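Local coordinates for aerobactin synthase IucC (Klebsiella pneumoniae, PDB 6CN7), which probably catalyses the ATP-dependent joining of a second N-acetyl-N-hydroxylysine to N-citryl-N-acetyl-N-hydroxylysine, the last step in making the siderophore aerobactin, at residues A[6-11]-A[73-78]; A[14-19]-A[65-70]; A[32-37]-A[45-50]; A[50-53]-A[59-62]; A[382-387]-A[492-497]. The protein carries 5 engineered substitutions. All coordinates share one frame; numbering follows the deposited sequence.

How the contacts relate
Contacts 1 to 4 build one N-terminal unit, in which helix 4-25 packs against an antiparallel sheet of strands 32-33, 38-43, 46-54 and 60-62. Contact 1 closes the longest loop there, between helix 4-25 and the start of helix 76-87. Contact 2, on the same helix with about 8 Å between centres, is nested inside it, and contacts 3 and 4 lie within both. These last two share Phe-50 and strand 46-54. Contact 5 comes much later, between helices 383-391 and 475-499, yet its centre is only about 17 Å from that of contact 4. Trp-59 and Trp-61 touch Arg-492, Phe-493 and Pro-496 there, so the strand 60-62 hairpin packs directly on helix 475-499.

Contact 1: residues A[6-11]-A[73-78]; sequences KDWDFV and PVLAQT
Trp-8 of helix 4-25 reaches across to Leu-75, the N-cap residue that opens helix 76-87 in the N-terminal helix-and-sheet unit. The indole departs from CB with CG anti to the backbone N (chi1 180°), which carries the ring out from the helix toward segment 73-78. Beyond CG, the five-membered ring brings NE1 to the contact, where it lies 3.9 Å from Leu-75 CD2. The methyl meets the indole obliquely, a van der Waals contact between roughly perpendicular side chains. The indole also packs on Leu-105 of helix 91-114 and on Glu-241 of the second subunit, which places the contact beside the dimer interface.

Leucine at an N-cap offers no side-chain acceptor to the first turn. Asn-12, one turn after Trp-8, meets that need: its OD1 accepts from Ala-76 N, while its ND2 is bonded to Trp-8 O. One amide thus ties the two backbones beside the apolar touch. Nearby, Asp-9 OD1 stands 4.4 Å from Val-74 O, too far and of the wrong kind to bond, and the carboxylate turns instead to Arg-13, whose NE forms a salt bridge with Asp-9 OD2.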
# COMPACT_ATOMS: atom_id res chain seq x y z
N LYS A 6 -7.63 -16.69 26.53
CA LYS A 6 -6.56 -16.72 27.53
C LYS A 6 -5.35 -15.92 27.08
O LYS A 6 -4.75 -15.19 27.88
CB LYS A 6 -6.17 -18.17 27.82
N ASP A 7 -4.98 -16.03 25.80
CA ASP A 7 -3.80 -15.32 25.31
C ASP A 7 -4.07 -13.83 25.17
O ASP A 7 -3.19 -13.01 25.42
CB ASP A 7 -3.37 -15.91 23.96
CG ASP A 7 -2.86 -17.33 24.08
OD1 ASP A 7 -2.50 -17.74 25.20
OD2 ASP A 7 -2.82 -18.04 23.05
N TRP A 8 -5.29 -13.46 24.76
CA TRP A 8 -5.62 -12.05 24.60
C TRP A 8 -5.52 -11.30 25.92
O TRP A 8 -5.09 -10.15 25.95
CB TRP A 8 -7.02 -11.92 24.00
CG TRP A 8 -7.47 -10.51 23.80
CD1 TRP A 8 -8.47 -9.86 24.47
CD2 TRP A 8 -6.94 -9.57 22.86
NE1 TRP A 8 -8.59 -8.58 24.01
CE2 TRP A 8 -7.66 -8.37 23.02
CE3 TRP A 8 -5.92 -9.62 21.90
CZ2 TRP A 8 -7.40 -7.23 22.26
CZ3 TRP A 8 -5.66 -8.49 21.15
CH2 TRP A 8 -6.40 -7.32 21.33
N ASP A 9 -5.90 -11.95 27.02
CA ASP A 9 -5.81 -11.29 28.32
C ASP A 9 -4.36 -11.21 28.80
O ASP A 9 -3.95 -10.20 29.37
CB ASP A 9 -6.66 -12.02 29.35
CG ASP A 9 -6.51 -11.45 30.75
OD1 ASP A 9 -6.99 -10.32 30.97
OD2 ASP A 9 -5.92 -12.13 31.61
N PHE A 10 -3.59 -12.28 28.57
CA PHE A 10 -2.19 -12.26 28.98
C PHE A 10 -1.41 -11.17 28.26
O PHE A 10 -0.61 -10.46 28.87
CB PHE A 10 -1.55 -13.63 28.73
CG PHE A 10 -0.09 -13.70 29.09
CD1 PHE A 10 0.30 -13.94 30.39
CD2 PHE A 10 0.88 -13.52 28.12
CE1 PHE A 10 1.65 -14.00 30.72
CE2 PHE A 10 2.22 -13.58 28.44
CZ PHE A 10 2.61 -13.82 29.75
N VAL A 11 -1.64 -11.02 26.95
CA VAL A 11 -0.88 -10.05 26.18
C VAL A 11 -1.29 -8.63 26.56
O VAL A 11 -0.45 -7.72 26.58
CB VAL A 11 -1.06 -10.31 24.67
CG1 VAL A 11 -0.36 -9.25 23.85
CG2 VAL A 11 -0.51 -11.68 24.31
N PRO A 73 -12.33 -4.39 32.31
CA PRO A 73 -11.37 -5.39 31.84
C PRO A 73 -10.03 -4.74 31.52
O PRO A 73 -9.97 -3.64 30.96
CB PRO A 73 -12.03 -5.98 30.58
CG PRO A 73 -12.97 -4.92 30.12
CD PRO A 73 -13.44 -4.20 31.36
N VAL A 74 -8.95 -5.42 31.89
CA VAL A 74 -7.60 -4.89 31.75
C VAL A 74 -7.22 -4.96 30.28
O VAL A 74 -6.91 -6.04 29.76
CB VAL A 74 -6.61 -5.64 32.63
CG1 VAL A 74 -5.20 -5.07 32.48
CG2 VAL A 74 -7.05 -5.59 34.09
N LEU A 75 -7.23 -3.81 29.60
CA LEU A 75 -6.90 -3.73 28.18
C LEU A 75 -5.98 -2.55 27.94
O LEU A 75 -6.16 -1.48 28.53
CB LEU A 75 -8.17 -3.59 27.33
CG LEU A 75 -9.19 -4.73 27.48
CD1 LEU A 75 -10.49 -4.36 26.78
CD2 LEU A 75 -8.63 -6.03 26.93
N ALA A 76 -4.99 -2.76 27.06
CA ALA A 76 -4.09 -1.67 26.70
C ALA A 76 -4.86 -0.53 26.04
O ALA A 76 -4.56 0.65 26.28
CB ALA A 76 -2.99 -2.18 25.77
N GLN A 77 -5.84 -0.86 25.20
CA GLN A 77 -6.65 0.17 24.56
C GLN A 77 -7.29 1.09 25.60
O GLN A 77 -7.31 2.31 25.43
CB GLN A 77 -7.72 -0.49 23.69
CG GLN A 77 -8.61 0.49 22.95
CD GLN A 77 -10.04 0.45 23.42
OE1 GLN A 77 -10.31 0.38 24.62
NE2 GLN A 77 -10.98 0.50 22.48
N THR A 78 -7.80 0.51 26.69
CA THR A 78 -8.42 1.32 27.74
C THR A 78 -7.40 2.28 28.35
O THR A 78 -7.69 3.47 28.54
CB THR A 78 -9.01 0.41 28.82
OG1 THR A 78 -9.87 -0.56 28.21
CG2 THR A 78 -9.81 1.22 29.83

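Contact 2: residues A[14-19]-A[65-70]; sequences QLVAKM and QTLRCA
Leu-67 presses a single methyl onto helix 4-25 where that helix packs against the N-terminal four-stranded antiparallel sheet and the loop leaving its edge strand 60-62. Its CD1 settles at the step between two consecutive residues of the helix. Val-16 CG1 lies 3.7 Å from Leu-67 CD1, and Ala-17 CB meets the same methyl at 3.9 Å. The small alanine lets the methyl come down to the backbone as well, with Ala-17 N at 3.8 Å from Leu-67 CD1. The leucine's CG stands anti to its own carbonyl carbon (chi1 -78°), a setting that aims the branch at the helix. The other methyl serves a different neighbour: Leu-67 CD2 packs on Phe-50 of strand 46-54. Leu-20, one turn after Val-16, extends the apolar surface.

The next shell holds the loop in place. Thr-66 OG1 lies 2.8 Å from Ser-51 N in a hydrogen bond to strand 46-54, and the backbones of Arg-68 and Arg-49 are bonded to each other. A buried leucine is thereby presented from a loop without regular structure, its position supported by polar ties on both flanking residues. Its carbonyl is gripped too. Arg-13 NH1 bonds to Leu-67 O, and Arg-68 NH1 reaches the same Leu-67 O at 3.0 Å, approaching from above the carbonyl plane, 51° out of it.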
# COMPACT_ATOMS: atom_id res chain seq x y z
N GLN A 14 0.35 -7.90 30.08
CA GLN A 14 1.78 -7.64 29.95
C GLN A 14 2.03 -6.24 29.40
O GLN A 14 2.92 -5.53 29.87
CB GLN A 14 2.44 -8.69 29.06
CG GLN A 14 2.34 -10.12 29.59
CD GLN A 14 3.23 -10.38 30.79
OE1 GLN A 14 2.74 -10.61 31.89
NE2 GLN A 14 4.54 -10.36 30.57
N LEU A 15 1.24 -5.82 28.41
CA LEU A 15 1.46 -4.51 27.80
C LEU A 15 1.07 -3.39 28.75
O LEU A 15 1.79 -2.38 28.86
CB LEU A 15 0.70 -4.40 26.48
CG LEU A 15 0.87 -3.08 25.73
CD1 LEU A 15 2.34 -2.76 25.50
CD2 LEU A 15 0.12 -3.10 24.41
N VAL A 16 -0.07 -3.53 29.44
CA VAL A 16 -0.46 -2.52 30.42
C VAL A 16 0.62 -2.36 31.48
O VAL A 16 1.00 -1.24 31.85
CB VAL A 16 -1.82 -2.89 31.05
CG1 VAL A 16 -2.12 -2.02 32.28
CG2 VAL A 16 -2.93 -2.75 30.03
N ALA A 17 1.14 -3.48 31.99
CA ALA A 17 2.19 -3.41 33.00
C ALA A 17 3.44 -2.74 32.45
O ALA A 17 4.07 -1.93 33.14
CB ALA A 17 2.52 -4.82 33.51
N LYS A 18 3.81 -3.05 31.21
CA LYS A 18 4.96 -2.39 30.60
C LYS A 18 4.73 -0.90 30.47
O LYS A 18 5.62 -0.09 30.76
CB LYS A 18 5.25 -3.02 29.23
CG LYS A 18 6.48 -2.44 28.54
CD LYS A 18 6.70 -3.04 27.16
CE LYS A 18 7.84 -2.33 26.44
NZ LYS A 18 8.10 -2.91 25.09
N MET A 19 3.53 -0.50 30.04
CA MET A 19 3.22 0.92 29.89
C MET A 19 3.26 1.64 31.23
O MET A 19 3.91 2.68 31.36
CB MET A 19 1.84 1.09 29.23
CG MET A 19 1.76 0.58 27.80
SD MET A 19 0.06 0.50 27.19
CE MET A 19 -0.37 2.24 27.13
N GLN A 65 -0.40 -10.07 36.61
CA GLN A 65 -1.62 -10.77 37.00
C GLN A 65 -2.40 -9.99 38.06
O GLN A 65 -3.63 -10.15 38.16
CB GLN A 65 -1.30 -12.17 37.52
CG GLN A 65 -0.98 -13.17 36.41
CD GLN A 65 -2.16 -13.42 35.50
OE1 GLN A 65 -3.30 -13.57 35.95
NE2 GLN A 65 -1.90 -13.44 34.19
N THR A 66 -1.73 -9.16 38.85
CA THR A 66 -2.39 -8.41 39.91
C THR A 66 -3.07 -7.14 39.42
O THR A 66 -3.76 -6.49 40.20
CB THR A 66 -1.39 -8.05 41.01
OG1 THR A 66 -0.43 -7.12 40.49
CG2 THR A 66 -0.66 -9.29 41.51
N LEU A 67 -2.90 -6.78 38.15
CA LEU A 67 -3.43 -5.51 37.65
C LEU A 67 -4.94 -5.43 37.83
O LEU A 67 -5.67 -6.36 37.48
CB LEU A 67 -3.06 -5.33 36.18
CG LEU A 67 -1.63 -4.89 35.90
CD1 LEU A 67 -1.32 -5.00 34.41
CD2 LEU A 67 -1.39 -3.46 36.37
N ARG A 68 -5.40 -4.31 38.38
CA ARG A 68 -6.81 -4.03 38.56
C ARG A 68 -7.10 -2.59 38.18
O ARG A 68 -6.35 -1.68 38.56
CB ARG A 68 -7.26 -4.25 40.01
CG ARG A 68 -7.14 -5.68 40.50
CD ARG A 68 -8.20 -6.57 39.87
NE ARG A 68 -8.18 -7.90 40.46
CZ ARG A 68 -7.39 -8.89 40.05
NH1 ARG A 68 -6.55 -8.71 39.04
NH2 ARG A 68 -7.45 -10.07 40.65
N CYS A 69 -8.18 -2.38 37.42
CA CYS A 69 -8.72 -1.05 37.16
C CYS A 69 -10.20 -1.10 37.55
O CYS A 69 -11.07 -1.19 36.69
CB CYS A 69 -8.54 -0.63 35.71
SG CYS A 69 -8.91 1.12 35.40
N ALA A 70 -10.46 -1.05 38.86
CA ALA A 70 -11.82 -1.19 39.37
C ALA A 70 -12.36 -2.55 38.95
O ALA A 70 -11.88 -3.58 39.45
CB ALA A 70 -12.70 -0.04 38.87

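Contact 3: residues A[32-37]-A[45-50]; sequences ESQGDG and GAQWRF
Gln-34 lays its terminal amide across the guanidinium edge of Arg-49, bridging over strand 38-43 of a four-stranded antiparallel meander. That strand runs between the two segments, and Gln-34 also touches Cys-40 on it, so the pair reaches over strand 38-43, from the turn that precedes it to strand 46-54. The bond is made by Arg-49 NH2, 3.3 Å from Gln-34 OE1. It is rather bent, with an N-H...O angle of 142°, yet the donor lies in the carbonyl plane, on a lone pair. Arg-49 NE adds a weak second bond to Gln-34 OE1 at 3.4 Å. At the same edge, in the guanidinium plane, Gln-34 NE2 lies 3.6 Å from Arg-49 NE, two donors side by side with no bond between them. The two planes are turned 36° apart, so the fit is not that of a flat, paired fork. Extended beyond CG, the glutamine chain gains reach, while the arginine bends at chi3 (66°) to bring its edge round to it. Gln-34, Gln-47 and Arg-49 each touch a crystal neighbour, and their settings may owe something to the lattice.

Gln-47 flanks the pair, but its NE2 is bonded to Asn-42 OD1 on strand 38-43 and stays 4.4 Å from Gln-34 NE2.

In the turn that presents Gln-34, Gly-35, Asp-36 and Gly-37 all take positive phi, a conformation that glycine adopts readily, and Gly-37 bonds by its backbone to Ala-52 on strand 46-54. Just before them Ser-33 forms an ST turn, its OG accepting from Gly-35 N at 3.1 Å.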
# COMPACT_ATOMS: atom_id res chain seq x y z
N GLU A 32 1.81 5.55 44.11
CA GLU A 32 1.75 5.68 45.56
C GLU A 32 1.78 4.30 46.19
O GLU A 32 1.07 3.39 45.75
CB GLU A 32 0.48 6.43 45.99
CG GLU A 32 0.46 7.86 45.52
CD GLU A 32 -0.76 8.62 46.01
OE1 GLU A 32 -1.02 8.61 47.23
OE2 GLU A 32 -1.47 9.21 45.17
N SER A 33 2.60 4.14 47.22
CA SER A 33 2.70 2.87 47.91
C SER A 33 1.48 2.66 48.80
O SER A 33 1.14 3.53 49.62
CB SER A 33 3.98 2.81 48.75
OG SER A 33 3.97 1.69 49.61
N GLN A 34 0.82 1.52 48.64
CA GLN A 34 -0.24 1.10 49.54
C GLN A 34 0.26 0.13 50.61
O GLN A 34 -0.55 -0.47 51.32
CB GLN A 34 -1.38 0.46 48.75
CG GLN A 34 -2.22 1.46 47.97
CD GLN A 34 -3.46 0.82 47.38
OE1 GLN A 34 -3.62 -0.40 47.40
NE2 GLN A 34 -4.36 1.65 46.85
N GLY A 35 1.58 -0.02 50.73
CA GLY A 35 2.15 -0.96 51.68
C GLY A 35 1.91 -2.39 51.27
O GLY A 35 0.97 -2.69 50.54
N ASP A 36 2.78 -3.30 51.73
CA ASP A 36 2.66 -4.72 51.42
C ASP A 36 2.92 -4.98 49.94
O ASP A 36 2.18 -5.72 49.28
CB ASP A 36 1.30 -5.27 51.85
CG ASP A 36 1.11 -6.73 51.49
OD1 ASP A 36 2.13 -7.45 51.36
OD2 ASP A 36 -0.05 -7.15 51.32
N GLY A 37 3.96 -4.37 49.39
CA GLY A 37 4.30 -4.57 47.99
C GLY A 37 3.15 -4.27 47.05
O GLY A 37 3.16 -4.70 45.90
N GLY A 45 -10.05 9.83 36.12
CA GLY A 45 -11.11 8.89 35.81
C GLY A 45 -10.74 7.43 35.86
O GLY A 45 -11.48 6.60 35.32
N ALA A 46 -9.61 7.07 36.47
CA ALA A 46 -9.28 5.66 36.62
C ALA A 46 -8.15 5.51 37.62
O ALA A 46 -7.30 6.40 37.76
CB ALA A 46 -8.89 5.03 35.28
N GLN A 47 -8.15 4.38 38.32
CA GLN A 47 -7.10 4.02 39.26
C GLN A 47 -6.64 2.60 38.96
O GLN A 47 -7.47 1.69 38.85
CB GLN A 47 -7.58 4.11 40.71
CG GLN A 47 -6.57 3.59 41.73
CD GLN A 47 -7.11 3.60 43.14
OE1 GLN A 47 -8.10 2.93 43.44
NE2 GLN A 47 -6.47 4.35 44.02
N TRP A 48 -5.33 2.42 38.84
CA TRP A 48 -4.73 1.12 38.61
C TRP A 48 -4.07 0.63 39.89
O TRP A 48 -3.26 1.35 40.48
CB TRP A 48 -3.70 1.18 37.47
CG TRP A 48 -4.33 1.39 36.14
CD1 TRP A 48 -4.59 2.59 35.53
CD2 TRP A 48 -4.81 0.38 35.25
NE1 TRP A 48 -5.19 2.38 34.31
CE2 TRP A 48 -5.34 1.03 34.12
CE3 TRP A 48 -4.84 -1.02 35.30
CZ2 TRP A 48 -5.88 0.33 33.04
CZ3 TRP A 48 -5.38 -1.71 34.23
CH2 TRP A 48 -5.89 -1.03 33.12
N ARG A 49 -4.44 -0.57 40.32
CA ARG A 49 -3.87 -1.19 41.51
C ARG A 49 -3.18 -2.48 41.11
O ARG A 49 -3.60 -3.17 40.17
CB ARG A 49 -4.96 -1.46 42.56
CG ARG A 49 -5.64 -0.19 43.05
CD ARG A 49 -6.76 -0.46 44.04
NE ARG A 49 -6.26 -1.02 45.30
CZ ARG A 49 -6.41 -2.28 45.68
NH1 ARG A 49 -7.07 -3.15 44.92
NH2 ARG A 49 -5.92 -2.68 46.85
N PHE A 50 -2.10 -2.80 41.82
CA PHE A 50 -1.25 -3.93 41.44
C PHE A 50 -0.21 -4.14 42.52
O PHE A 50 -0.04 -3.32 43.43
CB PHE A 50 -0.58 -3.69 40.09
CG PHE A 50 0.25 -2.44 40.04
CD1 PHE A 50 1.57 -2.45 40.48
CD2 PHE A 50 -0.28 -1.25 39.56
CE1 PHE A 50 2.34 -1.30 40.44
CE2 PHE A 50 0.49 -0.10 39.52
CZ PHE A 50 1.80 -0.13 39.96

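Contact 4: residues A[50-53]-A[59-62]; sequences FSAE and WLWI
Strands 50-53 and 60-62 pair as an antiparallel beta hairpin, their short axes at 137° rather than fully opposed, a marked twist. Glu-53 and Trp-61 are the hydrogen-bonded pair: Trp-61 N reaches Glu-53 O at 2.7 Å and Glu-53 N reaches Trp-61 O at 3.1 Å. Ala-52 and Ile-62 form the non-hydrogen-bonded pair next to it.

On the face of Ala-52 and Ile-62, Phe-50 supplies the broad surface. With chi1 at 58°, its CG sits in the crowded position between N and carbonyl carbon, and the ring folds toward the partner strand. Ile-62 CD1 then lies over one ring face, 4.1 Å from the Phe-50 ring centroid, as a CH-pi contact, while Leu-60 CD1 comes to the ring edge.

The opposite face sets a carboxylate against an aromatic ring. Glu-53 runs beside the indole of Trp-61 in the same direction, with Glu-53 CD 3.8 Å from Trp-61 CZ3 and the carboxylate plane tilted 50° to the indole. Glu-53 O, besides accepting the backbone bond, lies over the indole near its rim.

The hairpin thus divides its chemistry: aliphatic and aromatic carbon faces helix 4-25, where Ile-62 meets Ala-17, and the exposed acid lies against the indole without a hydrogen bond to it.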
# COMPACT_ATOMS: atom_id res chain seq x y z
N PHE A 50 -2.10 -2.80 41.82
CA PHE A 50 -1.25 -3.93 41.44
C PHE A 50 -0.21 -4.14 42.52
O PHE A 50 -0.04 -3.32 43.43
CB PHE A 50 -0.58 -3.69 40.09
CG PHE A 50 0.25 -2.44 40.04
CD1 PHE A 50 1.57 -2.45 40.48
CD2 PHE A 50 -0.28 -1.25 39.56
CE1 PHE A 50 2.34 -1.30 40.44
CE2 PHE A 50 0.49 -0.10 39.52
CZ PHE A 50 1.80 -0.13 39.96
N SER A 51 0.51 -5.26 42.40
CA SER A 51 1.66 -5.56 43.23
C SER A 51 2.92 -5.37 42.41
O SER A 51 2.96 -5.70 41.22
CB SER A 51 1.60 -6.99 43.77
OG SER A 51 0.41 -7.20 44.51
N ALA A 52 3.96 -4.84 43.05
CA ALA A 52 5.20 -4.57 42.33
C ALA A 52 6.34 -4.45 43.32
O ALA A 52 6.14 -4.28 44.53
CB ALA A 52 5.08 -3.29 41.49
N GLU A 53 7.55 -4.54 42.78
CA GLU A 53 8.78 -4.31 43.53
C GLU A 53 9.61 -3.30 42.75
O GLU A 53 9.77 -3.45 41.53
CB GLU A 53 9.55 -5.62 43.72
CG GLU A 53 10.87 -5.48 44.46
CD GLU A 53 11.60 -6.80 44.60
OE1 GLU A 53 11.02 -7.84 44.22
OE2 GLU A 53 12.76 -6.80 45.08
N TRP A 59 12.72 1.81 38.81
CA TRP A 59 11.73 1.32 37.85
C TRP A 59 11.00 0.13 38.45
O TRP A 59 11.63 -0.77 39.02
CB TRP A 59 12.42 0.94 36.54
CG TRP A 59 11.55 0.22 35.57
CD1 TRP A 59 10.44 0.70 34.95
CD2 TRP A 59 11.74 -1.11 35.09
NE1 TRP A 59 9.92 -0.25 34.12
CE2 TRP A 59 10.70 -1.38 34.18
CE3 TRP A 59 12.69 -2.11 35.34
CZ2 TRP A 59 10.57 -2.60 33.53
CZ3 TRP A 59 12.56 -3.32 34.69
CH2 TRP A 59 11.51 -3.56 33.80
N LEU A 60 9.67 0.12 38.32
CA LEU A 60 8.84 -0.89 38.95
C LEU A 60 8.87 -2.21 38.19
O LEU A 60 8.87 -2.24 36.96
CB LEU A 60 7.40 -0.40 39.05
CG LEU A 60 7.15 0.79 39.97
CD1 LEU A 60 5.78 1.39 39.69
CD2 LEU A 60 7.26 0.38 41.43
N TRP A 61 8.89 -3.32 38.94
CA TRP A 61 8.66 -4.65 38.39
C TRP A 61 7.22 -5.02 38.73
O TRP A 61 6.93 -5.47 39.84
CB TRP A 61 9.64 -5.67 38.96
CG TRP A 61 11.07 -5.23 38.93
CD1 TRP A 61 11.62 -4.26 38.14
CD2 TRP A 61 12.14 -5.76 39.73
NE1 TRP A 61 12.96 -4.15 38.40
CE2 TRP A 61 13.31 -5.06 39.37
CE3 TRP A 61 12.22 -6.75 40.71
CZ2 TRP A 61 14.54 -5.32 39.96
CZ3 TRP A 61 13.44 -7.01 41.29
CH2 TRP A 61 14.59 -6.30 40.92
N ILE A 62 6.32 -4.83 37.77
CA ILE A 62 4.89 -5.02 37.99
C ILE A 62 4.52 -6.46 37.71
O ILE A 62 4.90 -7.02 36.68
CB ILE A 62 4.08 -4.05 37.12
CG1 ILE A 62 4.32 -2.61 37.59
CG2 ILE A 62 2.59 -4.40 37.16
CD1 ILE A 62 3.60 -1.54 36.78

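Contact 5: residues A[382-387]-A[492-497]; sequences PLIGAY and RFVSPL
Pro-382 and Leu-497 form the close-packed part of a buried, wholly apolar contact between the start of helix 383-391 and a kinked turn of helix 475-499. Pro-382 CG rests 3.8 Å from Leu-497 CB, and the two side chains run antiparallel, flank to flank, so that the pyrrolidine ring covers mainly the base of the leucine, with CD2 a little farther off. A second close point lies at Ile-384 and Val-494. Ile-384 CD1 touches Val-494 CG1 at 3.8 Å, the side chains nearly perpendicular. The isoleucine reaches this far because CG1 runs anti to the backbone N (chi1 -176°), which carries CD1 out to the end of an extended arm.

Between these two points the fit slackens: Ile-384 CG2 stays 4.5 Å from Leu-497 CB. Farther out, partly exposed Gly-385 and Pro-496 take no part in the contact. The proline matters for the backbone, however, since its N carries no hydrogen to give to the preceding turn. The helix is kinked here, and Leu-497 N makes just a weak bond to Val-494 O at 3.0 Å.

The polar residues of the same turn face other neighbours. Arg-492 forms a salt bridge with Glu-22 and a cation-pi contact with Trp-59, and Ser-495 OG bonds to Glu-505 and Tyr-509.

With no hydrogen bond across it, the joint between the two helices depends on shape and the burial of carbon, while polar side chains of this kinked turn also link helix 475-499 to the N-terminal unit and to helix 505-521.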
# COMPACT_ATOMS: atom_id res chain seq x y z
N PRO A 382 14.60 -17.18 33.30
CA PRO A 382 15.40 -16.34 32.40
C PRO A 382 16.32 -17.16 31.51
O PRO A 382 16.89 -18.17 31.93
CB PRO A 382 16.21 -15.46 33.37
CG PRO A 382 15.46 -15.50 34.65
CD PRO A 382 14.82 -16.85 34.71
N LEU A 383 16.46 -16.71 30.26
CA LEU A 383 17.39 -17.36 29.34
C LEU A 383 18.83 -17.19 29.80
O LEU A 383 19.67 -18.06 29.55
CB LEU A 383 17.22 -16.80 27.93
CG LEU A 383 16.17 -17.49 27.06
CD1 LEU A 383 14.78 -17.40 27.67
CD2 LEU A 383 16.19 -16.89 25.66
N ILE A 384 19.14 -16.07 30.46
CA ILE A 384 20.49 -15.85 30.96
C ILE A 384 20.86 -16.92 31.98
O ILE A 384 22.03 -17.31 32.08
CB ILE A 384 20.61 -14.43 31.54
CG1 ILE A 384 22.05 -14.16 31.98
CG2 ILE A 384 19.62 -14.23 32.69
CD1 ILE A 384 22.38 -12.68 32.11
N GLY A 385 19.88 -17.41 32.74
CA GLY A 385 20.14 -18.52 33.64
C GLY A 385 20.43 -19.81 32.90
O GLY A 385 21.20 -20.65 33.38
N ALA A 386 19.82 -20.00 31.73
CA ALA A 386 20.13 -21.17 30.92
C ALA A 386 21.57 -21.14 30.43
O ALA A 386 22.28 -22.15 30.49
CB ALA A 386 19.16 -21.27 29.74
N TYR A 387 22.02 -19.98 29.94
CA TYR A 387 23.41 -19.84 29.53
C TYR A 387 24.35 -20.12 30.70
O TYR A 387 25.37 -20.80 30.54
CB TYR A 387 23.67 -18.45 28.96
CG TYR A 387 23.01 -18.19 27.63
CD1 TYR A 387 23.33 -18.95 26.51
CD2 TYR A 387 22.08 -17.17 27.48
CE1 TYR A 387 22.73 -18.71 25.29
CE2 TYR A 387 21.48 -16.92 26.26
CZ TYR A 387 21.81 -17.70 25.17
OH TYR A 387 21.21 -17.46 23.95
N ARG A 492 19.27 -2.35 32.98
CA ARG A 492 18.08 -2.20 33.82
C ARG A 492 17.14 -3.39 33.67
O ARG A 492 16.47 -3.76 34.64
CB ARG A 492 17.36 -0.90 33.45
CG ARG A 492 15.98 -0.74 34.11
CD ARG A 492 15.53 0.72 34.12
NE ARG A 492 15.30 1.27 32.78
CZ ARG A 492 14.11 1.39 32.20
NH1 ARG A 492 13.00 1.01 32.83
NH2 ARG A 492 14.01 1.91 30.98
N PHE A 493 17.10 -4.00 32.49
CA PHE A 493 16.20 -5.11 32.22
C PHE A 493 16.84 -6.47 32.43
O PHE A 493 16.14 -7.49 32.36
CB PHE A 493 15.67 -5.02 30.79
CG PHE A 493 14.88 -3.77 30.52
CD1 PHE A 493 13.55 -3.69 30.88
CD2 PHE A 493 15.47 -2.68 29.91
CE1 PHE A 493 12.82 -2.54 30.64
CE2 PHE A 493 14.74 -1.52 29.67
CZ PHE A 493 13.42 -1.46 30.03
N VAL A 494 18.15 -6.54 32.68
CA VAL A 494 18.83 -7.80 32.94
C VAL A 494 18.99 -8.05 34.44
O VAL A 494 18.79 -9.17 34.90
CB VAL A 494 20.20 -7.83 32.23
CG1 VAL A 494 20.91 -9.15 32.49
CG2 VAL A 494 20.03 -7.60 30.74
N SER A 495 19.34 -7.02 35.20
CA SER A 495 19.62 -7.22 36.62
C SER A 495 18.43 -7.76 37.40
O SER A 495 18.66 -8.52 38.36
CB SER A 495 20.13 -5.91 37.24
OG SER A 495 19.14 -4.89 37.21
N PRO A 496 17.17 -7.44 37.08
CA PRO A 496 16.06 -8.07 37.81
C PRO A 496 16.00 -9.57 37.62
O PRO A 496 15.62 -10.29 38.55
CB PRO A 496 14.82 -7.38 37.23
CG PRO A 496 15.32 -6.11 36.63
CD PRO A 496 16.68 -6.44 36.11
N LEU A 497 16.35 -10.06 36.43
CA LEU A 497 16.35 -11.50 36.20
C LEU A 497 17.47 -12.18 36.99
O LEU A 497 17.29 -13.28 37.52
CB LEU A 497 16.48 -11.79 34.71
CG LEU A 497 15.40 -11.13 33.84
CD1 LEU A 497 15.64 -11.41 32.36
CD2 LEU A 497 14.01 -11.60 34.25